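PDB 4R4X: pngf-ii from Elizabethkingia meningoseptica, which probably hydrolyses the amide bond that joins N-linked glycans to asparagine, as a peptide:N-glycosidase related to PNGase F, releasing the sugar chain from glycoproteins. Local coordinates for residues P456-N468 / S479-I493. Residues are numbered along the deposited sequence; the frame is centred on the assembly and turned at random.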
ATOM      1  N   PRO A 456      23.771 -10.553   5.375  1.00 13.55           N
ATOM      2  CA  PRO A 456      22.544 -10.427   4.594  1.00 13.94           C
ATOM      3  C   PRO A 456      22.553 -11.464   3.466  1.00 13.41           C
ATOM      4  O   PRO A 456      23.528 -11.554   2.715  1.00 13.56           O
ATOM      5  CB  PRO A 456      22.618  -9.008   4.036  1.00 14.24           C
ATOM      6  CG  PRO A 456      23.788  -8.332   4.669  1.00 14.38           C
ATOM      7  CD  PRO A 456      24.694  -9.433   5.117  1.00 14.10           C
ATOM      8  N   TRP A 457      21.501 -12.263   3.381  1.00 13.16           N
ATOM      9  CA  TRP A 457      21.513 -13.424   2.488  1.00 13.14           C
ATOM     10  C   TRP A 457      20.083 -13.867   2.193  1.00 13.21           C
ATOM     11  O   TRP A 457      19.287 -13.948   3.108  1.00 13.64           O
ATOM     12  CB  TRP A 457      22.307 -14.583   3.123  1.00 12.98           C
ATOM     13  CG  TRP A 457      22.717 -15.643   2.125  1.00 12.64           C
ATOM     14  CD1 TRP A 457      22.317 -16.953   2.102  1.00 12.57           C
ATOM     15  CD2 TRP A 457      23.576 -15.467   1.003  1.00 12.31           C
ATOM     16  NE1 TRP A 457      22.900 -17.614   1.043  1.00 12.18           N
ATOM     17  CE2 TRP A 457      23.682 -16.723   0.352  1.00 12.69           C
ATOM     18  CE3 TRP A 457      24.314 -14.390   0.508  1.00 12.37           C
ATOM     19  CZ2 TRP A 457      24.452 -16.906  -0.797  1.00 12.42           C
ATOM     20  CZ3 TRP A 457      25.077 -14.576  -0.654  1.00 12.33           C
ATOM     21  CH2 TRP A 457      25.138 -15.825  -1.281  1.00 12.79           C
ATOM     22  N   ARG A 458      19.780 -14.116   0.916  1.00 12.88           N
ATOM     23  CA  ARG A 458      18.451 -14.592   0.475  1.00 13.77           C
ATOM     24  C   ARG A 458      18.628 -15.926  -0.253  1.00 12.94           C
ATOM     25  O   ARG A 458      19.425 -16.015  -1.160  1.00 11.87           O
ATOM     26  CB  ARG A 458      17.812 -13.617  -0.520  1.00 15.03           C
ATOM     27  CG  ARG A 458      17.429 -12.239   0.031  1.00 16.31           C
ATOM     28  CD  ARG A 458      16.044 -12.139   0.601  1.00 17.36           C
ATOM     29  NE  ARG A 458      14.972 -12.443  -0.357  1.00 17.79           N
ATOM     30  CZ  ARG A 458      14.304 -11.561  -1.094  1.00 19.15           C
ATOM     31  NH1 ARG A 458      14.568 -10.271  -1.045  1.00 19.70           N
ATOM     32  NH2 ARG A 458      13.368 -11.999  -1.914  1.00 20.19           N
ATOM     33  N   THR A 459      17.864 -16.935   0.148  1.00 12.68           N
ATOM     34  CA  THR A 459      17.905 -18.280  -0.406  1.00 12.38           C
ATOM     35  C   THR A 459      16.565 -18.724  -1.035  1.00 12.15           C
ATOM     36  O   THR A 459      16.374 -19.914  -1.351  1.00 11.55           O
ATOM     37  CB  THR A 459      18.314 -19.280   0.708  1.00 12.88           C
ATOM     38  OG1 THR A 459      17.487 -19.101   1.864  1.00 14.49           O
ATOM     39  CG2 THR A 459      19.749 -19.053   1.103  1.00 13.49           C
ATOM     40  N   ASP A 460      15.684 -17.756  -1.293  1.00 12.22           N
ATOM     41  CA  ASP A 460      14.318 -18.010  -1.810  1.00 12.40           C
ATOM     42  C   ASP A 460      14.133 -17.592  -3.266  1.00 11.46           C
ATOM     43  O   ASP A 460      12.989 -17.535  -3.757  1.00 11.40           O
ATOM     44  CB  ASP A 460      13.275 -17.255  -0.965  1.00 13.28           C
ATOM     45  CG  ASP A 460      13.504 -15.726  -0.934  1.00 13.93           C
ATOM     46  OD1 ASP A 460      14.653 -15.297  -0.744  1.00 13.50           O
ATOM     47  OD2 ASP A 460      12.527 -14.960  -1.081  1.00 16.04           O
ATOM     48  N   CYS A 461      15.228 -17.244  -3.951  1.00 11.23           N
ATOM     49  CA  CYS A 461      15.119 -16.571  -5.261  1.00 11.15           C
ATOM     50  C   CYS A 461      14.444 -17.439  -6.324  1.00 11.36           C
ATOM     51  O   CYS A 461      13.779 -16.911  -7.211  1.00 11.34           O
ATOM     52  CB  CYS A 461      16.472 -16.018  -5.735  1.00 11.21           C
ATOM     53  SG  CYS A 461      17.262 -14.841  -4.571  1.00 10.69           S
ATOM     54  N   GLY A 462      14.570 -18.771  -6.191  1.00 11.92           N
ATOM     55  CA  GLY A 462      13.937 -19.735  -7.112  1.00 11.28           C
ATOM     56  C   GLY A 462      12.424 -19.643  -7.126  1.00 11.29           C
ATOM     57  O   GLY A 462      11.805 -20.059  -8.095  1.00 11.23           O
ATOM     58  N   SER A 463      11.827 -19.089  -6.065  1.00 10.52           N
ATOM     59  CA  SER A 463      10.371 -18.876  -5.985  1.00 10.61           C
ATOM     60  C   SER A 463       9.779 -17.937  -7.049  1.00 11.19           C
ATOM     61  O   SER A 463       8.603 -18.039  -7.329  1.00 11.38           O
ATOM     62  CB  SER A 463       9.971 -18.337  -4.593  1.00 10.58           C
ATOM     63  OG  SER A 463      10.453 -19.179  -3.558  1.00 10.48           O
ATOM     64  N   TYR A 464      10.587 -17.037  -7.620  1.00 11.32           N
ATOM     65  CA  TYR A 464      10.094 -15.920  -8.427  1.00 11.75           C
ATOM     66  C   TYR A 464      10.398 -16.153  -9.909  1.00 11.22           C
ATOM     67  O   TYR A 464      10.362 -15.225 -10.729  1.00 10.75           O
ATOM     68  CB  TYR A 464      10.668 -14.573  -7.915  1.00 12.46           C
ATOM     69  CG  TYR A 464      10.531 -14.513  -6.407  1.00 12.86           C
ATOM     70  CD1 TYR A 464       9.295 -14.407  -5.801  1.00 14.44           C
ATOM     71  CD2 TYR A 464      11.629 -14.688  -5.609  1.00 13.59           C
ATOM     72  CE1 TYR A 464       9.165 -14.464  -4.413  1.00 15.24           C
ATOM     73  CE2 TYR A 464      11.525 -14.741  -4.232  1.00 14.65           C
ATOM     74  CZ  TYR A 464      10.309 -14.627  -3.631  1.00 15.08           C
ATOM     75  OH  TYR A 464      10.270 -14.706  -2.239  1.00 17.55           O
ATOM     76  N   ARG A 465      10.662 -17.411 -10.238  1.00 10.75           N
ATOM     77  CA  ARG A 465      11.079 -17.801 -11.596  1.00 11.21           C
ATOM     78  C   ARG A 465      10.153 -17.280 -12.702  1.00 10.40           C
ATOM     79  O   ARG A 465      10.636 -16.849 -13.757  1.00 10.33           O
ATOM     80  CB  ARG A 465      11.204 -19.329 -11.663  1.00 11.50           C
ATOM     81  CG  ARG A 465      11.692 -19.862 -12.990  1.00 12.06           C
ATOM     82  CD  ARG A 465      13.165 -19.572 -13.196  1.00 12.38           C
ATOM     83  NE  ARG A 465      13.628 -19.978 -14.520  1.00 12.23           N
ATOM     84  CZ  ARG A 465      13.604 -19.222 -15.614  1.00 12.98           C
ATOM     85  NH1 ARG A 465      13.108 -17.992 -15.599  1.00 12.77           N
ATOM     86  NH2 ARG A 465      14.076 -19.728 -16.749  1.00 13.59           N
ATOM     87  N   LEU A 466       8.845 -17.279 -12.455  1.00 10.74           N
ATOM     88  CA  LEU A 466       7.862 -16.940 -13.484  1.00 10.91           C
ATOM     89  C   LEU A 466       7.769 -15.430 -13.764  1.00 10.92           C
ATOM     90  O   LEU A 466       7.085 -14.997 -14.704  1.00 10.34           O
ATOM     91  CB  LEU A 466       6.484 -17.500 -13.120  1.00 11.43           C
ATOM     92  CG  LEU A 466       6.350 -19.026 -13.088  1.00 12.23           C
ATOM     93  CD1 LEU A 466       4.934 -19.449 -12.698  1.00 13.32           C
ATOM     94  CD2 LEU A 466       6.772 -19.656 -14.408  1.00 12.48           C
ATOM     95  N   PHE A 467       8.441 -14.635 -12.940  1.00 10.28           N
ATOM     96  CA  PHE A 467       8.592 -13.202 -13.218  1.00 10.63           C
ATOM     97  C   PHE A 467       9.781 -12.924 -14.150  1.00 10.67           C
ATOM     98  O   PHE A 467       9.970 -11.786 -14.561  1.00 10.29           O
ATOM     99  CB  PHE A 467       8.770 -12.395 -11.925  1.00 10.88           C
ATOM    100  CG  PHE A 467       7.576 -12.426 -11.015  1.00 11.22           C
ATOM    101  CD1 PHE A 467       6.542 -11.486 -11.149  1.00 11.55           C
ATOM    102  CD2 PHE A 467       7.458 -13.402 -10.028  1.00 11.01           C
ATOM    103  CE1 PHE A 467       5.441 -11.521 -10.324  1.00 11.41           C
ATOM    104  CE2 PHE A 467       6.355 -13.437  -9.195  1.00 11.75           C
ATOM    105  CZ  PHE A 467       5.347 -12.468  -9.317  1.00 11.85           C
ATOM    106  N   ASN A 468      10.564 -13.962 -14.495  1.00 10.79           N
ATOM    107  CA  ASN A 468      11.912 -13.761 -15.046  1.00 11.34           C
ATOM    108  C   ASN A 468      12.148 -14.457 -16.397  1.00 11.42           C
ATOM    109  O   ASN A 468      13.063 -15.272 -16.526  1.00 11.55           O
ATOM    110  CB  ASN A 468      12.975 -14.256 -14.038  1.00 11.57           C
ATOM    111  CG  ASN A 468      13.183 -13.294 -12.856  1.00 11.60           C
ATOM    112  OD1 ASN A 468      13.897 -12.297 -12.963  1.00 12.02           O
ATOM    113  ND2 ASN A 468      12.576 -13.599 -11.742  1.00 11.47           N
ATOM    114  N   SER A 479      18.797 -21.241 -13.409  1.00 13.05           N
ATOM    115  CA  SER A 479      18.636 -19.964 -14.065  1.00 13.22           C
ATOM    116  C   SER A 479      19.172 -18.881 -13.139  1.00 12.86           C
ATOM    117  O   SER A 479      19.167 -19.038 -11.924  1.00 12.94           O
ATOM    118  CB  SER A 479      17.136 -19.751 -14.368  1.00 13.54           C
ATOM    119  OG  SER A 479      16.916 -18.728 -15.330  1.00 13.66           O
ATOM    120  N   SER A 480      19.656 -17.780 -13.704  1.00 13.11           N
ATOM    121  CA  SER A 480      20.264 -16.721 -12.912  1.00 12.44           C
ATOM    122  C   SER A 480      19.348 -16.236 -11.797  1.00 12.35           C
ATOM    123  O   SER A 480      19.821 -15.982 -10.689  1.00 11.38           O
ATOM    124  CB  SER A 480      20.677 -15.533 -13.791  1.00 12.25           C
ATOM    125  OG  SER A 480      21.340 -14.556 -12.994  1.00 12.30           O
ATOM    126  N   SER A 481      18.048 -16.145 -12.074  1.00 12.17           N
ATOM    127  CA  SER A 481      17.088 -15.621 -11.109  1.00 12.10           C
ATOM    128  C   SER A 481      16.859 -16.558  -9.911  1.00 11.96           C
ATOM    129  O   SER A 481      16.305 -16.135  -8.922  1.00 11.98           O
ATOM    130  CB  SER A 481      15.735 -15.267 -11.818  1.00 12.67           C
ATOM    131  OG  SER A 481      15.072 -16.414 -12.311  1.00 12.88           O
ATOM    132  N   ASP A 482      17.265 -17.824 -10.025  1.00 11.69           N
ATOM    133  CA  ASP A 482      17.174 -18.810  -8.958  1.00 11.83           C
ATOM    134  C   ASP A 482      18.266 -18.658  -7.888  1.00 11.60           C
ATOM    135  O   ASP A 482      18.107 -19.175  -6.787  1.00 12.06           O
ATOM    136  CB  ASP A 482      17.353 -20.232  -9.509  1.00 12.10           C
ATOM    137  CG  ASP A 482      16.306 -20.636 -10.563  1.00 13.54           C
ATOM    138  OD1 ASP A 482      15.177 -20.084 -10.551  1.00 14.58           O
ATOM    139  OD2 ASP A 482      16.614 -21.569 -11.354  1.00 13.42           O
ATOM    140  N   LEU A 483      19.386 -18.024  -8.230  1.00 10.89           N
ATOM    141  CA  LEU A 483      20.570 -18.115  -7.417  1.00 11.23           C
ATOM    142  C   LEU A 483      20.476 -17.275  -6.137  1.00 11.49           C
ATOM    143  O   LEU A 483      19.912 -16.173  -6.138  1.00 11.42           O
ATOM    144  CB  LEU A 483      21.792 -17.694  -8.214  1.00 11.89           C
ATOM    145  CG  LEU A 483      22.051 -18.438  -9.524  1.00 12.08           C
ATOM    146  CD1 LEU A 483      23.194 -17.753 -10.207  1.00 12.84           C
ATOM    147  CD2 LEU A 483      22.371 -19.897  -9.244  1.00 12.90           C
ATOM    148  N   SER A 484      21.009 -17.828  -5.059  1.00 11.45           N
ATOM    149  CA  SER A 484      21.073 -17.158  -3.766  1.00 11.60           C
ATOM    150  C   SER A 484      22.027 -15.953  -3.844  1.00 11.38           C
ATOM    151  O   SER A 484      23.070 -16.007  -4.511  1.00 11.72           O
ATOM    152  CB  SER A 484      21.501 -18.162  -2.670  1.00 12.13           C
ATOM    153  OG  SER A 484      20.503 -19.154  -2.462  1.00 12.44           O
ATOM    154  N   ARG A 485      21.655 -14.849  -3.186  1.00 11.15           N
ATOM    155  CA  ARG A 485      22.338 -13.581  -3.348  1.00 10.66           C
ATOM    156  C   ARG A 485      22.423 -12.822  -2.042  1.00 10.91           C
ATOM    157  O   ARG A 485      21.705 -13.133  -1.092  1.00 10.76           O
ATOM    158  CB  ARG A 485      21.569 -12.725  -4.340  1.00 10.90           C
ATOM    159  CG  ARG A 485      21.754 -13.127  -5.788  1.00 10.98           C
ATOM    160  CD  ARG A 485      20.788 -12.324  -6.646  1.00 10.68           C
ATOM    161  NE  ARG A 485      21.056 -12.474  -8.059  1.00 10.92           N
ATOM    162  CZ  ARG A 485      20.537 -13.404  -8.865  1.00 10.99           C
ATOM    163  NH1 ARG A 485      19.719 -14.339  -8.422  1.00 11.26           N
ATOM    164  NH2 ARG A 485      20.871 -13.396 -10.142  1.00 11.47           N
ATOM    165  N   SER A 486      23.277 -11.794  -2.028  1.00 11.12           N
ATOM    166  CA  SER A 486      23.465 -10.920  -0.869  1.00 11.21           C
ATOM    167  C   SER A 486      22.318  -9.932  -0.701  1.00 10.91           C
ATOM    168  O   SER A 486      22.453  -8.721  -0.944  1.00 10.37           O
ATOM    169  CB  SER A 486      24.798 -10.185  -0.970  1.00 11.50           C
ATOM    170  OG  SER A 486      25.885 -11.087  -0.784  1.00 11.84           O
ATOM    171  N   ASN A 487      21.192 -10.490  -0.292  1.00 11.06           N
ATOM    172  CA  ASN A 487      20.033  -9.774   0.230  1.00 11.74           C
ATOM    173  C   ASN A 487      19.089  -9.229  -0.822  1.00 11.81           C
ATOM    174  O   ASN A 487      18.284  -8.332  -0.540  1.00 12.23           O
ATOM    175  CB  ASN A 487      20.411  -8.675   1.224  1.00 11.77           C
ATOM    176  CG  ASN A 487      19.394  -8.528   2.345  1.00 11.93           C
ATOM    177  OD1 ASN A 487      18.753  -9.498   2.740  1.00 12.68           O
ATOM    178  ND2 ASN A 487      19.257  -7.319   2.878  1.00 11.65           N
ATOM    179  N   TRP A 488      19.124  -9.819  -2.010  1.00 11.82           N
ATOM    180  CA  TRP A 488      18.104  -9.499  -2.998  1.00 11.52           C
ATOM    181  C   TRP A 488      17.811 -10.624  -3.945  1.00 11.80           C
ATOM    182  O   TRP A 488      18.631 -11.492  -4.115  1.00 11.67           O
ATOM    183  CB  TRP A 488      18.504  -8.281  -3.788  1.00 11.70           C
ATOM    184  CG  TRP A 488      19.837  -8.312  -4.494  1.00 11.77           C
ATOM    185  CD1 TRP A 488      21.074  -8.150  -3.938  1.00 11.45           C
ATOM    186  CD2 TRP A 488      20.045  -8.393  -5.914  1.00 12.10           C
ATOM    187  NE1 TRP A 488      22.036  -8.146  -4.915  1.00 11.83           N
ATOM    188  CE2 TRP A 488      21.431  -8.308  -6.137  1.00 11.78           C
ATOM    189  CE3 TRP A 488      19.195  -8.570  -7.006  1.00 12.55           C
ATOM    190  CZ2 TRP A 488      21.980  -8.361  -7.404  1.00 12.33           C
ATOM    191  CZ3 TRP A 488      19.755  -8.627  -8.283  1.00 12.37           C
ATOM    192  CH2 TRP A 488      21.123  -8.509  -8.467  1.00 12.35           C
ATOM    193  N   CYS A 489      16.621 -10.600  -4.543  1.00 11.83           N
ATOM    194  CA  CYS A 489      16.259 -11.555  -5.604  1.00 12.19           C
ATOM    195  C   CYS A 489      15.627 -10.754  -6.732  1.00 12.54           C
ATOM    196  O   CYS A 489      14.730  -9.944  -6.473  1.00 12.66           O
ATOM    197  CB  CYS A 489      15.208 -12.575  -5.133  1.00 11.79           C
ATOM    198  SG  CYS A 489      15.673 -13.746  -3.836  1.00 12.34           S
ATOM    199  N   PRO A 490      16.016 -11.027  -7.984  1.00 13.00           N
ATOM    200  CA  PRO A 490      15.344 -10.314  -9.080  1.00 12.65           C
ATOM    201  C   PRO A 490      13.812 -10.485  -9.048  1.00 12.59           C
ATOM    202  O   PRO A 490      13.308 -11.615  -9.032  1.00 12.11           O
ATOM    203  CB  PRO A 490      15.950 -10.953 -10.323  1.00 13.36           C
ATOM    204  CG  PRO A 490      17.295 -11.427  -9.894  1.00 13.27           C
ATOM    205  CD  PRO A 490      17.122 -11.870  -8.466  1.00 13.44           C
ATOM    206  N   GLY A 491      13.093  -9.370  -9.056  1.00 12.11           N
ATOM    207  CA  GLY A 491      11.631  -9.361  -9.042  1.00 11.95           C
ATOM    208  C   GLY A 491      11.036  -9.057  -7.671  1.00 11.95           C
ATOM    209  O   GLY A 491       9.827  -9.135  -7.489  1.00 11.87           O
ATOM    210  N   THR A 492      11.879  -8.713  -6.698  1.00 11.75           N
ATOM    211  CA  THR A 492      11.410  -8.523  -5.328  1.00 11.47           C
ATOM    212  C   THR A 492      12.013  -7.289  -4.645  1.00 11.46           C
ATOM    213  O   THR A 492      13.075  -6.756  -5.031  1.00 11.21           O
ATOM    214  CB  THR A 492      11.651  -9.765  -4.400  1.00 12.08           C
ATOM    215  OG1 THR A 492      13.063  -9.966  -4.165  1.00 12.08           O
ATOM    216  CG2 THR A 492      11.022 -11.047  -4.979  1.00 12.85           C
ATOM    217  N   ILE A 493      11.335  -6.873  -3.585  1.00 11.11           N
ATOM    218  CA  ILE A 493      11.855  -5.871  -2.627  1.00 11.81           C
ATOM    219  C   ILE A 493      12.922  -6.459  -1.700  1.00 11.78           C
ATOM    220  O   ILE A 493      12.820  -7.603  -1.285  1.00 10.90           O
ATOM    221  CB  ILE A 493      10.725  -5.412  -1.708  1.00 12.04           C
ATOM    222  CG1 ILE A 493       9.717  -4.615  -2.514  1.00 12.22           C
ATOM    223  CG2 ILE A 493      11.239  -4.591  -0.501  1.00 12.49           C
ATOM    224  CD1 ILE A 493       8.415  -4.376  -1.807  1.00 12.64           C
TER
HETATM  225  O   HOH W   1      25.957 -10.969   1.935  1.00 13.68           O
HETATM  226  O   HOH W   2      19.187 -11.160   5.025  1.00 26.99           O
HETATM  227  O   HOH W   3      18.084 -18.997  -3.968  1.00 10.58           O
HETATM  228  O   HOH W   4      13.897 -17.636 -10.141  1.00 14.71           O
HETATM  229  O   HOH W   5      13.052 -21.621  -9.892  1.00 10.31           O
HETATM  230  O   HOH W   6      15.102 -22.865 -13.333  1.00 29.95           O
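The Arg-458 side chain runs from Asn-487 past Cys-489 to Thr-492 and Ile-493. Its CB rests 3.9 Å from Cys-489 SG, and CG packs against the backbone at Asn-487 C and Trp-488 N. Bends at chi2 (-89°) and chi3 turn the guanidinium so that one face lies over Cys-489 SG. NE donates to the syn lone pair of Asp-460 OD1 at 2.9 Å and NH2 reaches OD2, a side-on salt bridge that fixes the group's rotation. On the other segment NH2 also donates to Thr-492 OG1 (3.0 Å) and NH1 to Ile-493 O, both tilted 24° from the guanidinium plane. Its backbone pairs with Arg-485 in a single antiparallel hydrogen-bonded bridge, Arg-458 N to Arg-485 O at 3.0 Å, Arg-485 N returning to Arg-458 O.

Both segments belong to one long excursion between strands 449-454 and 493-504, in the C-terminal PNGase F family region, and the Cys-461 to Cys-489 disulfide (SG to SG 2.1 Å) ties them covalently. Beside it, Thr-492 CG2 sits 3.6 Å from the Tyr-464 ring centroid and 4° off the normal, a CH-pi contact over the face; Tyr-464 OH donates to Asp-460 OD2. Farther along, Ser-481 CB packs on Asn-468 CG (3.4 Å), while Asn-468 ND2 bonds Tyr-464 O and, weakly, Pro-490 O; its OD1 accepts from Phe-306 N. Water 4 links Cys-461 O with Ser-481 OG and Asp-482 OD1.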